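PDB 2W1K: putative sortase, which probably catalyses the transpeptidation that links pilin subunits into the pilus fibre of Streptococcus pneumoniae, as a class C sortase. Local coordinates for residues Gln22-His27 / Tyr54-Asp59; Gln33-Gln38 / Gly96-Leu101; Asp61-Tyr66 / Pro77-Ala82; Ser166-Thr171 / Phe189-Val194. One frame throughout, in Å; residues are numbered along the deposited sequence.

Contact 1 (Gln22-His27 / Tyr54-Asp59); sequences QEQQNH and YQVSDD
The amide of Q24 lies against the CG1 branch of V56, with Q24 OE1 3.6 Å from V56 CG1 and the two side chains crossing at about a right angle. A bend at the second torsion of Q24 (chi2 -76°) folds its end toward the loop, where Q24 NE2 comes within 3.1 Å of V56 O. One helical turn further on, H27 binds this carbonyl: ND1 donates to V56 O over 2.9 Å, in a nearly straight bond of 167°. The acceptor sits at the ring edge, only 5° out of the imidazole plane, and the bond places a proton on ND1. E23 O, from the preceding turn, lies above one face of the imidazole, displaced toward its rim. Helix 18-34, in the N-terminal part of this sortase, is thereby tied to the loop that leads the chain back to strand 65-69. V56 is buried, its side chain packing also on Y64 and L80, although the contact as a whole lies at the surface. Its CG2 branch approaches H27 O at 3.9 Å. Alongside, a water is 2.9 Å from H27 O and 3.0 Å from Q55 O and can donate to both, although other acceptors compete for its protons. Beyond V56 the loop closes an ST turn, S57 OG accepting from D59 N at 3.3 Å.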
# COMPACT_ATOMS: atom_id res chain seq x y z
N GLN A 22 -12.37 -13.31 -4.77
CA GLN A 22 -13.63 -12.94 -4.08
C GLN A 22 -13.52 -13.19 -2.53
O GLN A 22 -14.09 -12.45 -1.69
CB GLN A 22 -14.84 -13.72 -4.65
CG GLN A 22 -16.21 -13.15 -4.23
CD GLN A 22 -16.42 -11.67 -4.58
OE1 GLN A 22 -16.63 -10.85 -3.69
NE2 GLN A 22 -16.30 -11.31 -5.87
N GLU A 23 -12.78 -14.23 -2.18
CA GLU A 23 -12.50 -14.45 -0.80
C GLU A 23 -11.59 -13.31 -0.21
O GLU A 23 -11.85 -12.82 0.89
CB GLU A 23 -11.87 -15.82 -0.65
CG GLU A 23 -11.53 -16.13 0.73
CD GLU A 23 -10.91 -17.53 0.88
OE1 GLU A 23 -10.23 -18.03 -0.10
OE2 GLU A 23 -11.08 -18.13 1.96
N GLN A 24 -10.58 -12.84 -0.94
CA GLN A 24 -9.80 -11.69 -0.44
C GLN A 24 -10.64 -10.42 -0.36
O GLN A 24 -10.40 -9.58 0.51
CB GLN A 24 -8.58 -11.35 -1.33
CG GLN A 24 -7.54 -12.42 -1.41
CD GLN A 24 -6.71 -12.49 -0.16
OE1 GLN A 24 -5.79 -11.65 -0.00
NE2 GLN A 24 -6.99 -13.49 0.75
N GLN A 25 -11.50 -10.21 -1.35
CA GLN A 25 -12.43 -9.10 -1.29
C GLN A 25 -13.24 -9.11 -0.01
O GLN A 25 -13.32 -8.12 0.76
CB GLN A 25 -13.33 -9.16 -2.57
CG GLN A 25 -12.57 -8.76 -3.87
CD GLN A 25 -12.42 -7.28 -4.02
OE1 GLN A 25 -13.47 -6.54 -4.16
NE2 GLN A 25 -11.17 -6.79 -4.03
N ASN A 26 -13.86 -10.25 0.27
CA ASN A 26 -14.77 -10.31 1.40
C ASN A 26 -14.01 -10.26 2.77
O ASN A 26 -14.43 -9.61 3.70
CB ASN A 26 -15.46 -11.62 1.29
CG ASN A 26 -16.50 -11.66 0.13
OD1 ASN A 26 -16.75 -10.66 -0.59
ND2 ASN A 26 -17.13 -12.82 -0.02
N HIS A 27 -12.90 -10.98 2.91
CA HIS A 27 -12.04 -10.86 4.08
C HIS A 27 -11.54 -9.45 4.29
O HIS A 27 -11.35 -9.03 5.47
CB HIS A 27 -10.88 -11.85 4.02
CG HIS A 27 -11.36 -13.27 4.05
ND1 HIS A 27 -10.54 -14.36 3.90
CD2 HIS A 27 -12.63 -13.78 4.21
CE1 HIS A 27 -11.26 -15.47 3.96
NE2 HIS A 27 -12.53 -15.14 4.16
N TYR A 54 -4.62 -10.14 10.70
CA TYR A 54 -5.53 -9.63 9.70
C TYR A 54 -6.64 -10.61 9.37
O TYR A 54 -7.73 -10.18 9.05
CB TYR A 54 -4.76 -9.32 8.42
CG TYR A 54 -4.01 -8.02 8.43
CD1 TYR A 54 -2.80 -7.92 9.10
CD2 TYR A 54 -4.48 -6.88 7.68
CE1 TYR A 54 -2.05 -6.74 9.07
CE2 TYR A 54 -3.74 -5.72 7.65
CZ TYR A 54 -2.53 -5.63 8.35
OH TYR A 54 -1.76 -4.47 8.31
N GLN A 55 -6.37 -11.92 9.42
CA GLN A 55 -7.37 -12.94 9.01
C GLN A 55 -7.88 -12.64 7.60
O GLN A 55 -9.10 -12.68 7.31
CB GLN A 55 -8.56 -13.03 10.00
CG GLN A 55 -8.11 -13.17 11.39
CD GLN A 55 -9.22 -13.46 12.41
OE1 GLN A 55 -10.31 -12.89 12.35
NE2 GLN A 55 -8.91 -14.33 13.40
N VAL A 56 -6.99 -12.25 6.72
CA VAL A 56 -7.41 -12.01 5.33
C VAL A 56 -6.92 -13.29 4.52
O VAL A 56 -7.65 -13.90 3.75
CB VAL A 56 -6.80 -10.64 4.77
CG1 VAL A 56 -6.82 -10.58 3.24
CG2 VAL A 56 -7.44 -9.39 5.52
N SER A 57 -5.72 -13.74 4.84
CA SER A 57 -5.19 -14.95 4.17
C SER A 57 -4.87 -16.04 5.21
O SER A 57 -4.56 -15.70 6.36
CB SER A 57 -3.86 -14.59 3.43
OG SER A 57 -3.43 -15.80 2.75
N ASP A 58 -4.77 -17.31 4.80
CA ASP A 58 -4.31 -18.32 5.75
C ASP A 58 -2.83 -18.21 6.06
O ASP A 58 -2.35 -18.82 6.97
CB ASP A 58 -4.51 -19.74 5.17
CG ASP A 58 -5.86 -20.35 5.53
OD1 ASP A 58 -6.92 -19.84 5.03
OD2 ASP A 58 -5.87 -21.39 6.29
N ASP A 59 -2.09 -17.54 5.19
CA ASP A 59 -0.68 -17.34 5.32
C ASP A 59 -0.45 -15.84 5.68
O ASP A 59 -0.64 -14.92 4.89
CB ASP A 59 -0.05 -17.68 3.94
CG ASP A 59 1.45 -17.43 3.91
OD1 ASP A 59 2.04 -16.96 4.93
OD2 ASP A 59 2.04 -17.69 2.82
O HOH W 1 -10.86 -10.39 7.95

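Contact 2 (Gln33-Gln38 / Gly96-Leu101); sequences QRLASQ and GTPLPL
The two backbones stay apart, their nearest CA atoms, those of L35 and G96, being 6.4 Å from each other, and no hydrogen bond crosses between them. G96 has a positive phi (101°) and offers its bare CA to the incoming side chains. L35 spans the distance with both methyls: CD2 rests on G96 CA at 3.7 Å, while CD1 presses on the next part of the loop, 3.4 Å from P98 N and 3.9 Å from P98 CD. With CG beside its own backbone N (chi1 -63°), L35 extends its isobutyl fork toward the loop and straddles the chain from G96 to P98. The contact joins the C-terminal end region of helix 18-34 and the chain that follows to the loop between strands 91-93 and 106-111 of the sortase domain. In class C sortases the region after this N-terminal helix usually leads into the lid over the active site, so L35 probably lies near the start of that excursion. Q38 approaches the same glycine from further along, NE2 3.7 Å from G96 CA, but it is poorly ordered. Neighbouring residues of the helix supply polar ties, with Y31 OH bonded to G96 N and N32 OD1 to L99 N. Beyond P98 the loop makes an inverse gamma turn centred on P100, in which L101 N donates to L99 O across 2.7 Å.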
# COMPACT_ATOMS: atom_id res chain seq x y z
N GLN A 33 -14.34 -3.43 8.39
CA GLN A 33 -15.53 -3.27 9.21
C GLN A 33 -15.11 -3.33 10.64
O GLN A 33 -15.63 -2.55 11.42
CB GLN A 33 -16.61 -4.34 8.97
CG GLN A 33 -17.25 -4.35 7.51
CD GLN A 33 -18.42 -3.32 7.23
OE1 GLN A 33 -18.22 -2.27 6.51
NE2 GLN A 33 -19.65 -3.61 7.82
N ARG A 34 -14.13 -4.19 11.01
CA ARG A 34 -13.71 -4.25 12.43
C ARG A 34 -12.94 -3.07 12.96
O ARG A 34 -12.82 -2.92 14.20
CB ARG A 34 -12.84 -5.47 12.74
CG ARG A 34 -13.39 -6.76 12.29
CD ARG A 34 -12.62 -7.97 12.73
NE ARG A 34 -11.24 -8.12 12.21
CZ ARG A 34 -10.94 -8.75 11.09
NH1 ARG A 34 -11.94 -9.24 10.33
NH2 ARG A 34 -9.69 -8.91 10.73
N LEU A 35 -12.35 -2.25 12.07
CA LEU A 35 -11.62 -1.05 12.54
C LEU A 35 -12.39 0.00 13.34
O LEU A 35 -11.78 0.72 14.17
CB LEU A 35 -11.08 -0.29 11.34
CG LEU A 35 -10.06 -1.01 10.48
CD1 LEU A 35 -9.75 -0.08 9.29
CD2 LEU A 35 -8.83 -1.34 11.33
N ALA A 36 -13.69 0.20 13.10
CA ALA A 36 -14.42 1.08 14.11
C ALA A 36 -13.95 0.74 15.60
O ALA A 36 -13.32 1.59 16.31
CB ALA A 36 -16.02 1.05 13.96
N SER A 37 -14.22 -0.51 16.03
CA SER A 37 -13.57 -1.17 17.22
C SER A 37 -12.07 -0.89 17.65
O SER A 37 -11.83 -0.57 18.83
CB SER A 37 -13.80 -2.69 17.16
OG SER A 37 -15.01 -3.00 16.49
N GLN A 38 -11.06 -1.07 16.76
CA GLN A 38 -9.64 -0.69 17.09
C GLN A 38 -9.40 0.80 17.40
O GLN A 38 -10.34 1.63 17.32
CB GLN A 38 -8.66 -1.12 15.98
CG GLN A 38 -8.31 -2.62 15.97
CD GLN A 38 -7.25 -2.95 14.87
OE1 GLN A 38 -7.48 -3.80 13.99
NE2 GLN A 38 -6.10 -2.24 14.90
N GLY A 96 -4.52 -1.10 11.24
CA GLY A 96 -5.33 -0.18 11.96
C GLY A 96 -5.75 0.90 10.92
O GLY A 96 -6.49 1.83 11.22
N THR A 97 -5.22 0.81 9.71
CA THR A 97 -5.79 1.62 8.57
C THR A 97 -6.49 0.64 7.61
O THR A 97 -6.11 -0.54 7.50
CB THR A 97 -4.75 2.46 7.83
OG1 THR A 97 -3.90 1.59 7.04
CG2 THR A 97 -3.91 3.28 8.90
N PRO A 98 -7.54 1.12 6.93
CA PRO A 98 -8.24 0.24 6.03
C PRO A 98 -7.35 -0.34 4.93
O PRO A 98 -6.36 0.27 4.45
CB PRO A 98 -9.42 1.13 5.50
CG PRO A 98 -8.80 2.60 5.56
CD PRO A 98 -8.09 2.50 6.95
N LEU A 99 -7.71 -1.51 4.51
CA LEU A 99 -7.16 -2.03 3.22
C LEU A 99 -7.73 -1.19 2.04
O LEU A 99 -8.82 -0.56 2.15
CB LEU A 99 -7.53 -3.54 3.06
CG LEU A 99 -6.93 -4.34 4.24
CD1 LEU A 99 -7.59 -5.80 4.35
CD2 LEU A 99 -5.38 -4.59 4.04
N PRO A 100 -7.01 -1.18 0.92
CA PRO A 100 -7.32 -0.20 -0.14
C PRO A 100 -8.55 -0.60 -1.01
O PRO A 100 -8.42 -1.02 -2.14
CB PRO A 100 -5.96 -0.18 -0.97
CG PRO A 100 -5.51 -1.67 -0.80
CD PRO A 100 -5.68 -1.86 0.69
N LEU A 101 -9.76 -0.52 -0.43
CA LEU A 101 -10.95 -0.90 -1.19
C LEU A 101 -11.72 0.36 -1.55
O LEU A 101 -11.42 1.40 -1.04
CB LEU A 101 -11.87 -1.79 -0.35
CG LEU A 101 -11.29 -3.04 0.24
CD1 LEU A 101 -12.41 -3.72 1.10
CD2 LEU A 101 -10.86 -3.98 -0.87

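Contact 3 (Asp61-Tyr66 / Pro77-Ala82); sequences DAVYGY and PVYLGA
A classic beta bulge marks the start of the hairpin formed by strands 65-69 and 74-80, with Y64 and G65 both facing V78. V78 O receives Y64 N at 2.8 Å and, more weakly, G65 N at 3.4 Å. In return V78 N donates to G65 O at 2.7 Å, close to straight (165°). One pair further on, P77 lies across Y66 in a CH-pi contact, its CA 3.8 Å from the centroid of the Y66 ring and 14° off the ring normal. V63, just ahead of the bulge, packs on the partner strand: its CG1 branch meets P77 CB, and CG2 touches Y79 CE1 at 3.6 Å. Y64 turns the other way, CG anti to the backbone N (chi1 176°), and its ring takes L80 CD2 against CG at 3.6 Å; Y64 OH bonds to S28 of helix 18-34. Where direct strand pairing has ended, a water bridges the chains, donating to A62 O at 2.8 Å and accepting from L80 N. The bulge lies at the open end of an antiparallel hairpin, the first of the sortase beta-barrel.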
# COMPACT_ATOMS: atom_id res chain seq x y z
N ASP A 61 2.16 -14.19 5.81
CA ASP A 61 3.14 -13.57 4.91
C ASP A 61 2.81 -13.62 3.38
O ASP A 61 3.71 -13.38 2.60
CB ASP A 61 4.50 -14.15 5.11
CG ASP A 61 5.00 -13.97 6.54
OD1 ASP A 61 4.65 -12.94 7.23
OD2 ASP A 61 5.70 -14.88 7.01
N ALA A 62 1.54 -13.88 2.96
CA ALA A 62 1.28 -13.89 1.55
C ALA A 62 1.32 -12.44 1.01
O ALA A 62 1.01 -11.48 1.71
CB ALA A 62 -0.10 -14.54 1.26
N VAL A 63 1.73 -12.31 -0.23
CA VAL A 63 1.61 -11.04 -0.89
C VAL A 63 0.10 -10.67 -1.06
O VAL A 63 -0.71 -11.44 -1.66
CB VAL A 63 2.28 -11.12 -2.23
CG1 VAL A 63 2.05 -9.84 -2.97
CG2 VAL A 63 3.82 -11.43 -2.01
N TYR A 64 -0.28 -9.52 -0.50
CA TYR A 64 -1.64 -9.15 -0.61
C TYR A 64 -1.99 -8.39 -1.96
O TYR A 64 -3.13 -8.49 -2.47
CB TYR A 64 -1.95 -8.24 0.59
CG TYR A 64 -3.39 -7.66 0.55
CD1 TYR A 64 -4.50 -8.49 0.72
CD2 TYR A 64 -3.61 -6.28 0.37
CE1 TYR A 64 -5.80 -7.97 0.68
CE2 TYR A 64 -4.92 -5.76 0.31
CZ TYR A 64 -5.98 -6.61 0.51
OH TYR A 64 -7.24 -6.11 0.53
N GLY A 65 -1.04 -7.57 -2.45
CA GLY A 65 -1.22 -6.76 -3.68
C GLY A 65 0.13 -6.40 -4.27
O GLY A 65 1.17 -6.70 -3.66
N TYR A 66 0.12 -5.80 -5.47
CA TYR A 66 1.33 -5.20 -6.01
C TYR A 66 1.15 -3.73 -6.24
O TYR A 66 0.08 -3.29 -6.72
CB TYR A 66 1.79 -5.84 -7.34
CG TYR A 66 2.79 -6.89 -7.06
CD1 TYR A 66 2.35 -8.12 -6.64
CD2 TYR A 66 4.15 -6.69 -7.26
CE1 TYR A 66 3.19 -9.13 -6.38
CE2 TYR A 66 5.07 -7.76 -6.95
CZ TYR A 66 4.52 -8.93 -6.52
OH TYR A 66 5.21 -10.04 -6.20
N PRO A 77 5.88 -5.95 -4.20
CA PRO A 77 4.80 -6.56 -3.42
C PRO A 77 4.38 -5.77 -2.22
O PRO A 77 5.16 -5.07 -1.55
CB PRO A 77 5.43 -7.88 -2.96
CG PRO A 77 6.92 -7.54 -2.96
CD PRO A 77 7.14 -6.72 -4.12
N VAL A 78 3.10 -5.87 -1.90
CA VAL A 78 2.66 -5.31 -0.64
C VAL A 78 2.25 -6.44 0.34
O VAL A 78 1.36 -7.34 -0.00
CB VAL A 78 1.44 -4.33 -0.85
CG1 VAL A 78 0.95 -3.71 0.49
CG2 VAL A 78 1.80 -3.22 -1.91
N TYR A 79 2.85 -6.38 1.54
CA TYR A 79 2.48 -7.34 2.61
C TYR A 79 1.54 -6.74 3.64
O TYR A 79 1.31 -5.55 3.69
CB TYR A 79 3.74 -7.91 3.31
CG TYR A 79 4.63 -8.73 2.37
CD1 TYR A 79 4.41 -10.06 2.12
CD2 TYR A 79 5.66 -8.10 1.70
CE1 TYR A 79 5.19 -10.76 1.22
CE2 TYR A 79 6.42 -8.77 0.83
CZ TYR A 79 6.19 -10.08 0.60
OH TYR A 79 7.07 -10.71 -0.26
N LEU A 80 0.97 -7.59 4.46
CA LEU A 80 0.07 -7.11 5.53
C LEU A 80 0.76 -7.02 6.90
O LEU A 80 1.10 -8.08 7.53
CB LEU A 80 -1.13 -8.07 5.65
CG LEU A 80 -1.97 -8.20 4.35
CD1 LEU A 80 -3.14 -9.18 4.66
CD2 LEU A 80 -2.49 -6.79 3.91
N GLY A 81 0.78 -5.81 7.45
CA GLY A 81 1.47 -5.60 8.73
C GLY A 81 2.94 -5.18 8.62
O GLY A 81 3.73 -5.84 7.98
N ALA A 82 3.30 -4.06 9.21
CA ALA A 82 4.49 -3.39 8.80
C ALA A 82 5.46 -3.70 9.93
O ALA A 82 5.56 -2.92 10.82
CB ALA A 82 4.21 -1.81 8.73
O HOH W 2 1.45 -10.45 4.25

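Contact 4 (Ser166-Thr171 / Phe189-Val194); sequences SKNIMT and FERVAV
E190 OE2 is gripped by K167 NZ at 3.0 Å and by a water at 2.7 Å, which also accepts from N168 N at 3.1 Å. The carboxylate stands on an antiparallel hairpin of the sortase beta-barrel, strands 168-176 and 183-196; in this family the corresponding strands carry the catalytic cysteine, near the end of the first, and the arginine, near the start of the second. K167 approaches OE2 from its syn side but well out of the carboxylate plane, and reaches OE1 only weakly. A turn at the end of the lysine chain (chi4 -67°) brings the ammonium back across the extended glutamate, and the methylenes of K167 lie over the carboxylate as well. The exposed K167 lies just before its strand, beside the paired E190. On the other side of the strand N168 OD1 takes R191 NE at 2.9 Å, a weak bond because it is strongly bent (122°); the amide and guanidinium planes are 65° apart, with N168 ND2 over one face of the guanidinium. That amide is itself held by the carbonyls of G103 and L101, while R191 NH2 bonds to Y145 OH and NH1 forms a salt bridge to a bound MES molecule, probably from the crystallisation liquor. The backbone ladder runs underneath: R191 N donates to N168 O, and the hydrogen-bonded pair M170 and F189 exchanges M170 N to F189 O at 3.0 Å and F189 N to M170 O at 2.8 Å. From the residue between N168 and M170, I169 CA directs its C-H toward F189 O at 3.2 Å.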
# COMPACT_ATOMS: atom_id res chain seq x y z
N SER A 166 -13.91 12.65 2.99
CA SER A 166 -14.73 11.60 2.44
C SER A 166 -14.04 11.00 1.23
O SER A 166 -14.55 10.08 0.65
CB SER A 166 -16.11 12.14 2.04
OG SER A 166 -15.87 13.05 1.03
N LYS A 167 -12.86 11.47 0.89
CA LYS A 167 -12.11 10.93 -0.23
C LYS A 167 -11.66 9.50 -0.01
O LYS A 167 -11.58 9.01 1.10
CB LYS A 167 -10.85 11.83 -0.50
CG LYS A 167 -11.25 13.24 -1.05
CD LYS A 167 -10.03 14.03 -1.46
CE LYS A 167 -10.37 15.42 -2.04
NZ LYS A 167 -11.11 15.35 -3.40
N ASN A 168 -11.25 8.88 -1.09
CA ASN A 168 -10.67 7.57 -1.06
C ASN A 168 -9.16 7.76 -1.34
O ASN A 168 -8.79 8.19 -2.44
CB ASN A 168 -11.34 6.65 -2.10
CG ASN A 168 -10.88 5.21 -1.99
OD1 ASN A 168 -9.79 4.85 -2.46
ND2 ASN A 168 -11.72 4.36 -1.40
N ILE A 169 -8.33 7.40 -0.36
CA ILE A 169 -6.94 7.80 -0.35
C ILE A 169 -6.03 6.63 -0.11
O ILE A 169 -6.41 5.71 0.61
CB ILE A 169 -6.71 8.81 0.79
CG1 ILE A 169 -7.69 10.00 0.65
CG2 ILE A 169 -5.25 9.28 0.83
CD1 ILE A 169 -7.44 11.03 -0.55
N MET A 170 -4.87 6.64 -0.74
CA MET A 170 -3.80 5.75 -0.35
C MET A 170 -2.65 6.64 0.12
O MET A 170 -2.28 7.60 -0.65
CB MET A 170 -3.29 4.92 -1.53
CG MET A 170 -2.16 3.94 -1.12
SD MET A 170 -1.79 2.80 -2.45
CE MET A 170 -3.01 1.53 -2.06
N THR A 171 -2.18 6.43 1.35
CA THR A 171 -1.10 7.30 1.88
C THR A 171 0.16 6.46 2.00
O THR A 171 0.12 5.32 2.53
CB THR A 171 -1.44 7.93 3.25
OG1 THR A 171 -2.60 8.78 3.11
CG2 THR A 171 -0.21 8.73 3.89
N PHE A 189 -2.39 10.03 -2.05
CA PHE A 189 -2.81 9.82 -3.41
C PHE A 189 -4.34 9.65 -3.43
O PHE A 189 -4.86 8.97 -2.55
CB PHE A 189 -2.24 8.47 -3.88
CG PHE A 189 -0.76 8.50 -4.20
CD1 PHE A 189 0.20 8.43 -3.17
CD2 PHE A 189 -0.33 8.57 -5.54
CE1 PHE A 189 1.60 8.45 -3.48
CE2 PHE A 189 1.05 8.56 -5.85
CZ PHE A 189 2.00 8.50 -4.81
N GLU A 190 -5.05 10.20 -4.43
CA GLU A 190 -6.50 10.02 -4.49
C GLU A 190 -6.80 9.00 -5.61
O GLU A 190 -6.15 8.97 -6.66
CB GLU A 190 -7.27 11.36 -4.76
CG GLU A 190 -8.78 11.16 -4.51
CD GLU A 190 -9.64 12.48 -4.59
OE1 GLU A 190 -9.07 13.48 -4.99
OE2 GLU A 190 -10.87 12.46 -4.26
N ARG A 191 -7.80 8.17 -5.36
CA ARG A 191 -8.17 7.16 -6.28
C ARG A 191 -8.82 7.77 -7.46
O ARG A 191 -9.74 8.62 -7.30
CB ARG A 191 -9.17 6.22 -5.65
CG ARG A 191 -9.63 5.15 -6.68
CD ARG A 191 -10.61 4.10 -5.90
NE ARG A 191 -9.90 3.31 -4.89
CZ ARG A 191 -10.10 1.99 -4.70
NH1 ARG A 191 -11.09 1.31 -5.36
NH2 ARG A 191 -9.34 1.33 -3.86
N VAL A 192 -8.40 7.28 -8.62
CA VAL A 192 -9.00 7.75 -9.88
C VAL A 192 -9.97 6.77 -10.64
O VAL A 192 -11.02 7.18 -11.16
CB VAL A 192 -7.78 8.28 -10.81
CG1 VAL A 192 -8.08 8.23 -12.20
CG2 VAL A 192 -7.35 9.62 -10.35
N ALA A 193 -9.60 5.51 -10.74
CA ALA A 193 -10.37 4.61 -11.57
C ALA A 193 -9.90 3.20 -11.15
O ALA A 193 -8.84 3.04 -10.49
CB ALA A 193 -10.05 4.86 -13.11
N VAL A 194 -10.70 2.20 -11.52
CA VAL A 194 -10.44 0.80 -11.27
C VAL A 194 -10.59 0.19 -12.71
O VAL A 194 -11.60 0.40 -13.36
CB VAL A 194 -11.53 0.13 -10.34
CG1 VAL A 194 -11.31 -1.35 -10.25
CG2 VAL A 194 -11.50 0.73 -8.92
O HOH W 3 -12.12 10.18 -3.73

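Contact 3 is the buried one and contact 4 is partly buried; both are antiparallel hairpin pairings in the same sheet, on opposite sides of the chain's centre and without touching. Contacts 1 and 2 are surface contacts that share helix 18-34, fastening it and the chain beyond to loops. Their chemistry differs accordingly: contact 1 turns on one carbonyl and a water, contact 2 mainly on a leucine packed against loop backbone and proline, with no hydrogen bond across, contact 3 on backbone bonds flanked by aromatic and aliphatic groups, and contact 4 on backbone bonds edged with charge. L99 joins the first three, packing on V56, Y64 and L80, while L101 O bonds to N168 ND2 and so connects contacts 2 and 4.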